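Local coordinates for protein tonb-dependent siderophore receptor (Acinetobacter baumannii, PDB 5FR8) that probably carries out the first step of iron uptake across the outer membrane by binding iron-loaded siderophores as a TonB-dependent receptor, at residues I157-V162 and S239-W244; K389-S394 and S553-N558; S410-A415 and R434-S439; N526-W531 and E584-L589. One frame throughout, in Å; residues are numbered along the deposited sequence.

In the fold
Interactions 1, 3 and 4 lie on the large transmembrane barrel. Interaction 1 ties the end of the plug sheet to strand 232-247, interaction 3 is a hairpin pairing and interaction 4 joins two antiparallel barrel strands, 525-541 and 564-591, with 52 mostly strand residues between the paired segments. Their centres are 29 to 37 Å apart, and the nearest atoms of interactions 1 and 3, like those of 1 and 4, are about 17 Å apart. Interaction 2 joins two loops beyond the barrel, its centre 63 Å from that of interaction 4, on the other side of the chain's centre. In sequence it encloses interaction 3 and alternates with interaction 4, where a detergent molecule lies against the outer wall.

Interaction 1 of 4, residues I157-V162 and S239-W244; sequences IITKKV and SGRLAW
Arg241 reaches from its barrel strand across to the chain leaving strand 153-159, and its stem and its head meet different partners, Val162 and Thr159. With CG anti to the backbone N (chi1 172°), the stem leaves the strand nearly straight and then bends at chi3 (-68°), which swings the guanidinium toward Thr159. Val162 lies against the stem: the two side chains run at about a right angle, with CG1 of Val162 3.8 Å from CD of Arg241. The same valine meets the next inward-pointing residue, its CG1 and CG2 straddling CB of Ala243 at 3.7 Å and 3.8 Å. This is the seam of a TonB-dependent receptor, where strand 153-159 of the plug sheet gives way to the chain that leads on to the barrel. Farther along, the head of Arg241 approaches obliquely: NH2 is 3.5 Å from OG1 of Thr159, and NH1 is 3.5 Å from O of Lys160, neither pair being a hydrogen bond. What joins Arg241 and Thr159 is Asp100 of the plug, whose OD2 takes both the Thr159 hydroxyl and NH2 of Arg241, while NE of the arginine forms a salt bridge with Asp255 on the neighbouring barrel strand. Two carboxylates thus fix the rotation of the guanidinium and would probably stabilise its charge. Lys161 runs past the guanidinium rim, CA near the plane of the group and CD 4.3 Å from NH1 of Arg241, and its NZ ends 6.1 Å from that nitrogen.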
loop_
_atom_site.group_PDB
_atom_site.type_symbol
_atom_site.label_atom_id
_atom_site.label_comp_id
_atom_site.label_asym_id
_atom_site.label_seq_id
_atom_site.Cartn_x
_atom_site.Cartn_y
_atom_site.Cartn_z
ATOM N N ILE A 157 -0.550 -2.476 -11.190
ATOM C CA ILE A 157 -1.139 -1.439 -12.017
ATOM C C ILE A 157 -0.544 -1.618 -13.387
ATOM O O ILE A 157 0.661 -1.547 -13.520
ATOM C CB ILE A 157 -0.799 -0.023 -11.480
ATOM C CG1 ILE A 157 -1.486 0.231 -10.142
ATOM C CG2 ILE A 157 -1.285 1.057 -12.424
ATOM C CD1 ILE A 157 -0.893 1.380 -9.364
ATOM N N ILE A 158 -1.381 -1.841 -14.397
ATOM C CA ILE A 158 -0.922 -2.042 -15.776
ATOM C C ILE A 158 -1.261 -0.855 -16.661
ATOM O O ILE A 158 -2.406 -0.540 -16.888
ATOM C CB ILE A 158 -1.542 -3.306 -16.376
ATOM C CG1 ILE A 158 -0.976 -4.529 -15.636
ATOM C CG2 ILE A 158 -1.321 -3.344 -17.884
ATOM C CD1 ILE A 158 -1.464 -5.863 -16.159
ATOM N N THR A 159 -0.238 -0.187 -17.157
ATOM C CA THR A 159 -0.430 1.079 -17.840
ATOM C C THR A 159 -0.734 0.803 -19.296
ATOM O O THR A 159 -0.376 -0.254 -19.838
ATOM C CB THR A 159 0.838 1.949 -17.767
ATOM O OG1 THR A 159 1.866 1.323 -18.524
ATOM C CG2 THR A 159 1.332 2.099 -16.342
ATOM N N LYS A 160 -1.359 1.785 -19.930
ATOM C CA LYS A 160 -1.699 1.701 -21.338
ATOM C C LYS A 160 -0.508 1.347 -22.239
ATOM O O LYS A 160 0.644 1.636 -21.925
ATOM C CB LYS A 160 -2.362 3.003 -21.788
ATOM C CG LYS A 160 -3.833 3.094 -21.372
ATOM C CD LYS A 160 -4.275 4.544 -21.195
ATOM C CE LYS A 160 -5.644 4.659 -20.537
ATOM N NZ LYS A 160 -6.702 4.110 -21.421
ATOM N N LYS A 161 -0.829 0.716 -23.364
ATOM C CA LYS A 161 0.143 0.048 -24.210
ATOM C C LYS A 161 0.512 0.908 -25.391
ATOM O O LYS A 161 -0.230 1.823 -25.766
ATOM C CB LYS A 161 -0.443 -1.270 -24.756
ATOM C CG LYS A 161 -0.836 -2.300 -23.705
ATOM C CD LYS A 161 0.386 -2.957 -23.061
ATOM C CE LYS A 161 0.069 -3.433 -21.650
ATOM N NZ LYS A 161 -0.801 -4.642 -21.670
ATOM N N VAL A 162 1.643 0.580 -26.006
ATOM C CA VAL A 162 1.971 1.122 -27.320
ATOM C C VAL A 162 0.942 0.656 -28.349
ATOM O O VAL A 162 0.292 -0.371 -28.158
ATOM C CB VAL A 162 3.379 0.699 -27.766
ATOM C CG1 VAL A 162 4.408 1.229 -26.779
ATOM C CG2 VAL A 162 3.498 -0.811 -27.917
ATOM N N SER A 239 5.322 10.084 -18.167
ATOM C CA SER A 239 5.852 8.738 -18.374
ATOM C C SER A 239 5.861 8.296 -19.821
ATOM O O SER A 239 4.859 8.423 -20.537
ATOM C CB SER A 239 5.040 7.719 -17.584
ATOM O OG SER A 239 5.252 6.409 -18.105
ATOM N N GLY A 240 6.992 7.736 -20.232
ATOM C CA GLY A 240 7.220 7.402 -21.640
ATOM C C GLY A 240 7.646 5.977 -21.836
ATOM O O GLY A 240 8.401 5.440 -21.050
ATOM N N ARG A 241 7.145 5.368 -22.899
ATOM C CA ARG A 241 7.527 4.023 -23.290
ATOM C C ARG A 241 7.917 3.975 -24.745
ATOM O O ARG A 241 7.224 4.548 -25.590
ATOM C CB ARG A 241 6.356 3.102 -23.125
ATOM C CG ARG A 241 6.619 1.718 -23.687
ATOM C CD ARG A 241 5.538 0.758 -23.206
ATOM N NE ARG A 241 5.625 0.529 -21.769
ATOM C CZ ARG A 241 4.659 -0.006 -21.036
ATOM N NH1 ARG A 241 3.517 -0.400 -21.597
ATOM N NH2 ARG A 241 4.850 -0.155 -19.734
ATOM N N LEU A 242 9.020 3.296 -25.045
ATOM C CA LEU A 242 9.375 2.969 -26.431
ATOM C C LEU A 242 9.397 1.472 -26.582
ATOM O O LEU A 242 10.010 0.798 -25.767
ATOM C CB LEU A 242 10.760 3.479 -26.807
ATOM C CG LEU A 242 10.966 4.984 -26.857
ATOM C CD1 LEU A 242 12.425 5.259 -27.227
ATOM C CD2 LEU A 242 10.003 5.668 -27.814
ATOM N N ALA A 243 8.746 0.967 -27.627
ATOM C CA ALA A 243 8.681 -0.451 -27.889
ATOM C C ALA A 243 9.343 -0.705 -29.202
ATOM O O ALA A 243 9.041 -0.036 -30.189
ATOM C CB ALA A 243 7.247 -0.901 -27.945
ATOM N N TRP A 244 10.267 -1.660 -29.213
ATOM C CA TRP A 244 11.105 -1.916 -30.377
ATOM C C TRP A 244 11.089 -3.392 -30.672
ATOM O O TRP A 244 11.430 -4.202 -29.812
ATOM C CB TRP A 244 12.544 -1.454 -30.080
ATOM C CG TRP A 244 13.576 -1.667 -31.200
ATOM C CD1 TRP A 244 13.340 -1.728 -32.546
ATOM C CD2 TRP A 244 14.996 -1.812 -31.042
ATOM N NE1 TRP A 244 14.522 -1.921 -33.229
ATOM C CE2 TRP A 244 15.547 -1.973 -32.327
ATOM C CE3 TRP A 244 15.847 -1.836 -29.936
ATOM C CZ2 TRP A 244 16.892 -2.158 -32.533
ATOM C CZ3 TRP A 244 17.174 -2.014 -30.145
ATOM C CH2 TRP A 244 17.691 -2.176 -31.433
#

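Interaction 2 of 4, residues K389-S394 and S553-N558; sequences KDSSGS and SSTNAN
Two surface loops of the barrel meet here, with the carboxylate of Asp390 between them. Its OD1 faces residues 553-558: Thr555 N donates to it at 2.9 Å, nearly straight (169°), arriving on the syn side but 30° out of the carboxylate plane. Thr555 OG1 stands 3.0 Å from OD1 of Asp390 and 3.1 Å from Ser391 OG. The threonine hydroxyl sits between its own backbone N and carbonyl carbon (chi1 59°), a position from which it meets both the aspartate and the serine, while CG2 of Thr555 lies 3.4 Å from Asp390 OD2. OD2 serves its own loop: Ser392 N reaches it from above the carboxylate plane, and Ser392 OG donates to the anti lone pair of Asp390 OD2 at 2.7 Å. One carboxylate therefore shapes its own turn with OD2 and holds the partner loop with OD1. At the far end Ser553 N donates to Ser394 O at 2.9 Å, and Ser553 OG turns to Asn564. Asp390 to Gly393 form a type I beta turn, Asp390 also making an Asx turn and Ser392 an ST turn onto Ser394. The Asx and ST turns here shape one of the long loops of a TonB-dependent barrel, probably on the extracellular side.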
loop_
_atom_site.group_PDB
_atom_site.type_symbol
_atom_site.label_atom_id
_atom_site.label_comp_id
_atom_site.label_asym_id
_atom_site.label_seq_id
_atom_site.Cartn_x
_atom_site.Cartn_y
_atom_site.Cartn_z
ATOM N N LYS A 389 22.913 11.921 20.535
ATOM C CA LYS A 389 24.227 12.516 20.312
ATOM C C LYS A 389 24.378 13.724 21.230
ATOM O O LYS A 389 23.516 14.607 21.274
ATOM C CB LYS A 389 24.411 12.943 18.859
ATOM C CG LYS A 389 24.858 11.827 17.933
ATOM C CD LYS A 389 25.192 12.384 16.559
ATOM C CE LYS A 389 26.046 11.420 15.752
ATOM N NZ LYS A 389 26.127 11.857 14.333
ATOM N N ASP A 390 25.483 13.745 21.964
ATOM C CA ASP A 390 25.734 14.789 22.919
ATOM C C ASP A 390 27.168 15.280 22.760
ATOM O O ASP A 390 28.054 14.507 22.382
ATOM C CB ASP A 390 25.508 14.229 24.310
ATOM C CG ASP A 390 25.720 15.251 25.370
ATOM O OD1 ASP A 390 24.860 16.146 25.488
ATOM O OD2 ASP A 390 26.735 15.153 26.090
ATOM N N SER A 391 27.398 16.557 23.048
ATOM C CA SER A 391 28.720 17.164 22.852
ATOM C C SER A 391 29.805 16.595 23.780
ATOM O O SER A 391 30.995 16.796 23.534
ATOM C CB SER A 391 28.644 18.680 23.033
ATOM O OG SER A 391 28.242 19.020 24.355
ATOM N N SER A 392 29.396 15.903 24.843
ATOM C CA SER A 392 30.334 15.219 25.726
ATOM C C SER A 392 30.958 14.012 25.026
ATOM O O SER A 392 31.946 13.453 25.502
ATOM C CB SER A 392 29.614 14.723 26.977
ATOM O OG SER A 392 28.817 13.579 26.683
ATOM N N GLY A 393 30.360 13.596 23.912
ATOM C CA GLY A 393 30.789 12.395 23.215
ATOM C C GLY A 393 30.286 11.142 23.911
ATOM O O GLY A 393 30.709 10.039 23.580
ATOM N N SER A 394 29.371 11.309 24.866
ATOM C CA SER A 394 28.865 10.185 25.667
ATOM C C SER A 394 27.324 10.129 25.744
ATOM O O SER A 394 26.753 9.662 26.737
ATOM C CB SER A 394 29.460 10.250 27.077
ATOM O OG SER A 394 30.864 10.168 27.018
ATOM N N SER A 553 24.970 10.729 28.746
ATOM C CA SER A 553 25.152 12.069 29.236
ATOM C C SER A 553 24.365 13.037 28.368
ATOM O O SER A 553 24.310 12.895 27.146
ATOM C CB SER A 553 26.631 12.419 29.251
ATOM O OG SER A 553 27.335 11.407 29.945
ATOM N N SER A 554 23.748 14.010 29.030
ATOM C CA SER A 554 23.006 15.071 28.377
ATOM C C SER A 554 23.463 16.445 28.931
ATOM O O SER A 554 23.043 16.881 30.016
ATOM C CB SER A 554 21.523 14.852 28.633
ATOM O OG SER A 554 20.747 15.626 27.747
ATOM N N THR A 555 24.334 17.115 28.184
ATOM C CA THR A 555 24.873 18.390 28.627
ATOM C C THR A 555 23.911 19.552 28.366
ATOM O O THR A 555 23.266 19.638 27.323
ATOM C CB THR A 555 26.238 18.689 27.969
ATOM O OG1 THR A 555 26.092 18.714 26.546
ATOM C CG2 THR A 555 27.270 17.631 28.340
ATOM N N ASN A 556 23.824 20.437 29.347
ATOM C CA ASN A 556 23.041 21.648 29.241
ATOM C C ASN A 556 23.684 22.555 28.188
ATOM O O ASN A 556 24.884 22.872 28.280
ATOM C CB ASN A 556 23.022 22.329 30.613
ATOM C CG ASN A 556 22.162 23.571 30.649
ATOM O OD1 ASN A 556 22.340 24.490 29.847
ATOM N ND2 ASN A 556 21.230 23.615 31.593
ATOM N N ALA A 557 22.890 22.970 27.197
ATOM C CA ALA A 557 23.391 23.778 26.079
ATOM C C ALA A 557 24.143 25.035 26.538
ATOM O O ALA A 557 25.206 25.365 26.002
ATOM C CB ALA A 557 22.244 24.159 25.154
ATOM N N ASN A 558 23.593 25.724 27.537
ATOM C CA ASN A 558 24.093 27.046 27.938
ATOM C C ASN A 558 25.034 27.000 29.142
ATOM O O ASN A 558 25.872 27.889 29.323
ATOM C CB ASN A 558 22.905 27.967 28.240
ATOM C CG ASN A 558 21.778 27.802 27.235
ATOM O OD1 ASN A 558 22.025 27.573 26.052
ATOM N ND2 ASN A 558 20.539 27.896 27.703
#

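Interaction 3 of 4, residues S410-A415 and R434-S439; sequences SRIASA and RFDDHS
Strands 410-415 and 434-438 run antiparallel with axes 4.7 Å apart at 161°, paired by reciprocal N-H...O bonds between Ala413 and Asp437 and between Ala415 and Phe435, with Ser439 N closing onto Arg411 O at 2.7 Å. Ile412, Ser414, Asp436 and His438 point to one face, which carries the polar grip. There Asp436 OD1 takes two donors from different directions: Arg434 NE donates at 2.7 Å to the syn lone pair of this oxygen, close to the guanidinium plane, as a salt bridge within the strand, and Ser414 OG donates at 3.0 Å from the anti side, tilted out of the carboxylate plane. The serine hydroxyl, placed anti to its carbonyl carbon (chi1 -44°), reaches across the non-hydrogen-bonded pair to do so. Arg434 stays extended from CG to NE, laying the edge of its guanidinium beside Ser414 and carrying NH2 past strand 410-415 to a salt bridge with Glu373 on strand 365-380. His438 turns its ring edge toward the partner strand, with NE2 weakly bonded to Ser410 OG at 3.2 Å and CD2 3.4 Å from Arg411 O; Ile412 CG1 lies obliquely 4.0 Å from that CD2. Near the end of the pairing, Ser439 CB sits over one face of the Arg411 guanidinium, toward its rim, 3.7 Å from NH2, while Glu409 holds the charge of that arginine. The face with Asp436 looks inward, since Ile412 touches Ser148 and Arg434 bonds weakly to Arg145 O, as expected of a transmembrane beta hairpin lining the plug-filled lumen of a TonB-dependent receptor.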
loop_
_atom_site.group_PDB
_atom_site.type_symbol
_atom_site.label_atom_id
_atom_site.label_comp_id
_atom_site.label_asym_id
_atom_site.label_seq_id
_atom_site.Cartn_x
_atom_site.Cartn_y
_atom_site.Cartn_z
ATOM N N SER A 410 20.904 -2.530 1.503
ATOM C CA SER A 410 20.135 -3.792 1.522
ATOM C C SER A 410 20.314 -4.539 0.210
ATOM O O SER A 410 20.286 -3.940 -0.865
ATOM C CB SER A 410 18.663 -3.496 1.726
ATOM O OG SER A 410 17.978 -4.649 2.065
ATOM N N ARG A 411 20.521 -5.849 0.290
ATOM C CA ARG A 411 20.665 -6.656 -0.910
ATOM C C ARG A 411 19.888 -7.959 -0.744
ATOM O O ARG A 411 19.970 -8.632 0.293
ATOM C CB ARG A 411 22.131 -6.937 -1.209
ATOM C CG ARG A 411 22.912 -5.717 -1.680
ATOM C CD ARG A 411 24.413 -5.961 -1.900
ATOM N NE ARG A 411 25.104 -6.553 -0.753
ATOM C CZ ARG A 411 25.312 -5.956 0.425
ATOM N NH1 ARG A 411 24.865 -4.713 0.677
ATOM N NH2 ARG A 411 25.965 -6.624 1.375
ATOM N N ILE A 412 19.111 -8.291 -1.771
ATOM C CA ILE A 412 18.382 -9.542 -1.818
ATOM C C ILE A 412 18.718 -10.228 -3.107
ATOM O O ILE A 412 18.547 -9.644 -4.173
ATOM C CB ILE A 412 16.856 -9.358 -1.803
ATOM C CG1 ILE A 412 16.401 -8.656 -0.515
ATOM C CG2 ILE A 412 16.181 -10.723 -1.909
ATOM C CD1 ILE A 412 14.908 -8.471 -0.394
ATOM N N ALA A 413 19.206 -11.457 -2.998
ATOM C CA ALA A 413 19.414 -12.285 -4.149
ATOM C C ALA A 413 18.457 -13.463 -4.070
ATOM O O ALA A 413 18.323 -14.092 -3.012
ATOM C CB ALA A 413 20.840 -12.767 -4.186
ATOM N N SER A 414 17.781 -13.747 -5.185
ATOM C CA SER A 414 16.680 -14.706 -5.199
ATOM C C SER A 414 16.725 -15.578 -6.431
ATOM O O SER A 414 17.140 -15.145 -7.490
ATOM C CB SER A 414 15.339 -13.961 -5.184
ATOM O OG SER A 414 15.351 -12.887 -4.253
ATOM N N ALA A 415 16.283 -16.815 -6.286
ATOM C CA ALA A 415 16.011 -17.700 -7.426
ATOM C C ALA A 415 14.753 -18.535 -7.133
ATOM O O ALA A 415 14.424 -18.802 -5.965
ATOM C CB ALA A 415 17.186 -18.620 -7.689
ATOM N N ARG A 434 10.580 -20.769 -3.839
ATOM C CA ARG A 434 11.336 -19.542 -3.964
ATOM C C ARG A 434 12.392 -19.476 -2.860
ATOM O O ARG A 434 12.097 -19.690 -1.686
ATOM C CB ARG A 434 10.425 -18.318 -3.897
ATOM C CG ARG A 434 11.066 -17.077 -4.492
ATOM C CD ARG A 434 10.564 -15.792 -3.865
ATOM N NE ARG A 434 11.438 -14.661 -4.178
ATOM C CZ ARG A 434 11.238 -13.815 -5.176
ATOM N NH1 ARG A 434 10.187 -13.952 -5.982
ATOM N NH2 ARG A 434 12.096 -12.826 -5.365
ATOM N N PHE A 435 13.626 -19.196 -3.260
ATOM C CA PHE A 435 14.733 -19.012 -2.343
ATOM C C PHE A 435 15.077 -17.549 -2.293
ATOM O O PHE A 435 15.191 -16.909 -3.340
ATOM C CB PHE A 435 15.944 -19.769 -2.866
ATOM C CG PHE A 435 17.184 -19.567 -2.056
ATOM C CD1 PHE A 435 17.366 -20.259 -0.871
ATOM C CD2 PHE A 435 18.176 -18.703 -2.492
ATOM C CE1 PHE A 435 18.508 -20.078 -0.127
ATOM C CE2 PHE A 435 19.331 -18.528 -1.760
ATOM C CZ PHE A 435 19.494 -19.218 -0.573
ATOM N N ASP A 436 15.244 -17.021 -1.087
ATOM C CA ASP A 436 15.581 -15.597 -0.906
ATOM C C ASP A 436 16.739 -15.442 0.073
ATOM O O ASP A 436 16.739 -16.077 1.122
ATOM C CB ASP A 436 14.378 -14.813 -0.386
ATOM C CG ASP A 436 13.224 -14.805 -1.361
ATOM O OD1 ASP A 436 13.290 -13.985 -2.329
ATOM O OD2 ASP A 436 12.272 -15.626 -1.154
ATOM N N ASP A 437 17.726 -14.623 -0.278
ATOM C CA ASP A 437 18.869 -14.413 0.588
ATOM C C ASP A 437 19.088 -12.926 0.726
ATOM O O ASP A 437 19.440 -12.251 -0.235
ATOM C CB ASP A 437 20.114 -15.077 0.015
ATOM C CG ASP A 437 21.295 -15.096 0.993
ATOM O OD1 ASP A 437 21.113 -14.966 2.212
ATOM O OD2 ASP A 437 22.431 -15.275 0.527
ATOM N N HIS A 438 18.873 -12.438 1.941
ATOM C CA HIS A 438 18.957 -11.035 2.252
ATOM C C HIS A 438 20.244 -10.687 3.042
ATOM O O HIS A 438 20.672 -11.432 3.918
ATOM C CB HIS A 438 17.717 -10.688 3.049
ATOM C CG HIS A 438 17.738 -9.318 3.625
ATOM N ND1 HIS A 438 17.401 -9.067 4.933
ATOM C CD2 HIS A 438 18.052 -8.121 3.072
ATOM C CE1 HIS A 438 17.504 -7.768 5.164
ATOM N NE2 HIS A 438 17.897 -7.171 4.051
ATOM N N SER A 439 20.876 -9.564 2.713
ATOM C CA SER A 439 22.203 -9.244 3.253
ATOM C C SER A 439 22.249 -9.151 4.777
ATOM O O SER A 439 23.288 -9.416 5.361
ATOM C CB SER A 439 22.755 -7.945 2.633
ATOM O OG SER A 439 22.213 -6.769 3.233
#

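Interaction 4 of 4, residues N526-W531 and E584-L589; sequences NASLTW and EGSLGL. With C8E ((hydroxyethyloxy)tri(ethyloxy)octane), chain C.
Backbone hydrogen bonds join Asn526 with Gly588, Ser528 with Ser586 and Thr530 with Glu584 in reciprocal antiparallel pairs, the straightest being Gly588 N to Asn526 O at 2.8 Å (177°). Between them, CA-H...O contacts such as Ala527 CA to Ser586 O at 3.2 Å fill the non-hydrogen-bonded positions. Polar side chains share the face of Ser528: its hydroxyl meets that of Ser586, both sitting between backbone N and carbonyl carbon (chi1 68° and 53°), though the modelled spacing is too short to trust in detail. Beside them Thr530 and Glu584 lie side by side and point the same way, Thr530 CG2 being 3.8 Å from Glu584 CB; the glutamate runs out extended to form salt bridges with Arg139 and Arg88 of the plug. Apolar contacts belong to the other face, where Ala527 CB is 4.3 Å from Leu587 CD1. The octyl tail of the detergent C8E runs along Leu587, with its C3 3.3 Å from CB and its C8 3.8 Å from CD2 of that leucine. A polar face bonded to the plug and an apolar face touched by a detergent chain are what the wall of an outer-membrane beta-barrel presents to lumen and lipid.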
loop_
_atom_site.group_PDB
_atom_site.type_symbol
_atom_site.label_atom_id
_atom_site.label_comp_id
_atom_site.label_asym_id
_atom_site.label_seq_id
_atom_site.Cartn_x
_atom_site.Cartn_y
_atom_site.Cartn_z
ATOM N N ASN A 526 -22.797 -16.048 -11.827
ATOM C CA ASN A 526 -21.556 -16.613 -11.321
ATOM C C ASN A 526 -21.412 -16.237 -9.873
ATOM O O ASN A 526 -21.930 -15.210 -9.437
ATOM C CB ASN A 526 -20.373 -16.034 -12.072
ATOM C CG ASN A 526 -20.341 -14.529 -11.980
ATOM O OD1 ASN A 526 -19.896 -13.953 -10.984
ATOM N ND2 ASN A 526 -20.860 -13.881 -13.011
ATOM N N ALA A 527 -20.684 -17.047 -9.125
ATOM C CA ALA A 527 -20.477 -16.746 -7.732
ATOM C C ALA A 527 -19.249 -17.465 -7.199
ATOM O O ALA A 527 -18.829 -18.502 -7.722
ATOM C CB ALA A 527 -21.716 -17.124 -6.940
ATOM N N SER A 528 -18.672 -16.908 -6.148
ATOM C CA SER A 528 -17.632 -17.608 -5.416
ATOM C C SER A 528 -17.849 -17.444 -3.922
ATOM O O SER A 528 -18.461 -16.471 -3.456
ATOM C CB SER A 528 -16.240 -17.117 -5.785
ATOM O OG SER A 528 -16.025 -15.781 -5.333
ATOM N N LEU A 529 -17.358 -18.424 -3.182
ATOM C CA LEU A 529 -17.158 -18.279 -1.761
ATOM C C LEU A 529 -15.820 -18.917 -1.434
ATOM O O LEU A 529 -15.467 -19.976 -1.946
ATOM C CB LEU A 529 -18.290 -18.929 -0.972
ATOM C CG LEU A 529 -18.021 -19.038 0.535
ATOM C CD1 LEU A 529 -19.224 -18.557 1.319
ATOM C CD2 LEU A 529 -17.636 -20.462 0.953
ATOM N N THR A 530 -15.043 -18.245 -0.611
ATOM C CA THR A 530 -13.716 -18.732 -0.314
ATOM C C THR A 530 -13.358 -18.405 1.131
ATOM O O THR A 530 -13.582 -17.302 1.619
ATOM C CB THR A 530 -12.658 -18.200 -1.330
ATOM O OG1 THR A 530 -11.380 -18.079 -0.691
ATOM C CG2 THR A 530 -13.055 -16.835 -1.927
ATOM N N TRP A 531 -12.862 -19.415 1.825
ATOM C CA TRP A 531 -12.341 -19.262 3.165
ATOM C C TRP A 531 -10.901 -18.838 3.002
ATOM O O TRP A 531 -10.204 -19.411 2.155
ATOM C CB TRP A 531 -12.432 -20.615 3.882
ATOM C CG TRP A 531 -11.609 -20.769 5.111
ATOM C CD1 TRP A 531 -11.912 -20.314 6.365
ATOM C CD2 TRP A 531 -10.357 -21.450 5.222
ATOM N NE1 TRP A 531 -10.910 -20.654 7.243
ATOM C CE2 TRP A 531 -9.944 -21.351 6.563
ATOM C CE3 TRP A 531 -9.531 -22.113 4.313
ATOM C CZ2 TRP A 531 -8.744 -21.897 7.019
ATOM C CZ3 TRP A 531 -8.329 -22.666 4.774
ATOM C CH2 TRP A 531 -7.952 -22.550 6.110
ATOM N N GLU A 584 -14.411 -14.575 1.790
ATOM C CA GLU A 584 -14.673 -13.661 0.697
ATOM C C GLU A 584 -15.739 -14.370 -0.117
ATOM O O GLU A 584 -15.683 -15.593 -0.306
ATOM C CB GLU A 584 -13.433 -13.465 -0.187
ATOM C CG GLU A 584 -12.279 -12.624 0.369
ATOM C CD GLU A 584 -11.097 -12.536 -0.601
ATOM O OE1 GLU A 584 -11.134 -13.200 -1.681
ATOM O OE2 GLU A 584 -10.125 -11.807 -0.284
ATOM N N GLY A 585 -16.715 -13.618 -0.599
ATOM C CA GLY A 585 -17.626 -14.137 -1.602
ATOM C C GLY A 585 -17.810 -13.063 -2.642
ATOM O O GLY A 585 -17.553 -11.883 -2.397
ATOM N N SER A 586 -18.254 -13.473 -3.813
ATOM C CA SER A 586 -18.564 -12.538 -4.881
ATOM C C SER A 586 -19.764 -13.080 -5.648
ATOM O O SER A 586 -20.002 -14.291 -5.662
ATOM C CB SER A 586 -17.368 -12.396 -5.808
ATOM O OG SER A 586 -16.934 -13.669 -6.258
ATOM N N LEU A 587 -20.518 -12.185 -6.275
ATOM C CA LEU A 587 -21.708 -12.580 -7.008
ATOM C C LEU A 587 -21.902 -11.725 -8.242
ATOM O O LEU A 587 -21.957 -10.490 -8.147
ATOM C CB LEU A 587 -22.933 -12.426 -6.124
ATOM C CG LEU A 587 -24.265 -12.478 -6.857
ATOM C CD1 LEU A 587 -24.503 -13.887 -7.341
ATOM C CD2 LEU A 587 -25.395 -12.023 -5.950
ATOM N N GLY A 588 -22.047 -12.380 -9.389
ATOM C CA GLY A 588 -22.227 -11.666 -10.646
ATOM C C GLY A 588 -23.501 -12.038 -11.382
ATOM O O GLY A 588 -23.751 -13.215 -11.638
ATOM N N LEU A 589 -24.285 -11.022 -11.744
ATOM C CA LEU A 589 -25.543 -11.218 -12.434
ATOM C C LEU A 589 -25.627 -10.392 -13.702
ATOM O O LEU A 589 -25.821 -9.172 -13.636
ATOM C CB LEU A 589 -26.691 -10.813 -11.524
ATOM C CG LEU A 589 -26.972 -11.759 -10.361
ATOM C CD1 LEU A 589 -28.164 -11.252 -9.571
ATOM C CD2 LEU A 589 -27.221 -13.174 -10.869
HETATM C C1 C8E C . -22.372 -14.492 -2.749
HETATM C C2 C8E C . -21.909 -13.131 -2.202
HETATM C C3 C8E C . -22.554 -11.892 -2.863
HETATM C C4 C8E C . -22.839 -10.725 -1.893
HETATM C C5 C8E C . -23.956 -9.782 -2.398
HETATM C C6 C8E C . -25.357 -10.410 -2.336
HETATM C C7 C8E C . -26.493 -9.397 -2.513
HETATM C C8 C8E C . -27.477 -9.749 -3.655
HETATM O O9 C8E C . -28.004 -8.512 -4.209
HETATM C C10 C8E C . -28.325 -8.621 -5.614
HETATM C C11 C8E C . -28.962 -7.325 -6.158
HETATM O O12 C8E C . -28.242 -6.148 -5.750
HETATM C C13 C8E C . -29.040 -4.928 -5.831
HETATM C C14 C8E C . -28.139 -3.677 -5.728
HETATM O O15 C8E C . -28.881 -2.467 -5.487
HETATM C C16 C8E C . -29.072 -2.115 -4.087
HETATM C C17 C8E C . -30.551 -1.765 -3.721
HETATM O O18 C8E C . -30.613 -1.207 -2.393
HETATM C C19 C8E C . -30.080 0.153 -2.332
HETATM C C20 C8E C . -29.738 0.680 -0.914
HETATM O O21 C8E C . -29.840 2.135 -0.760
#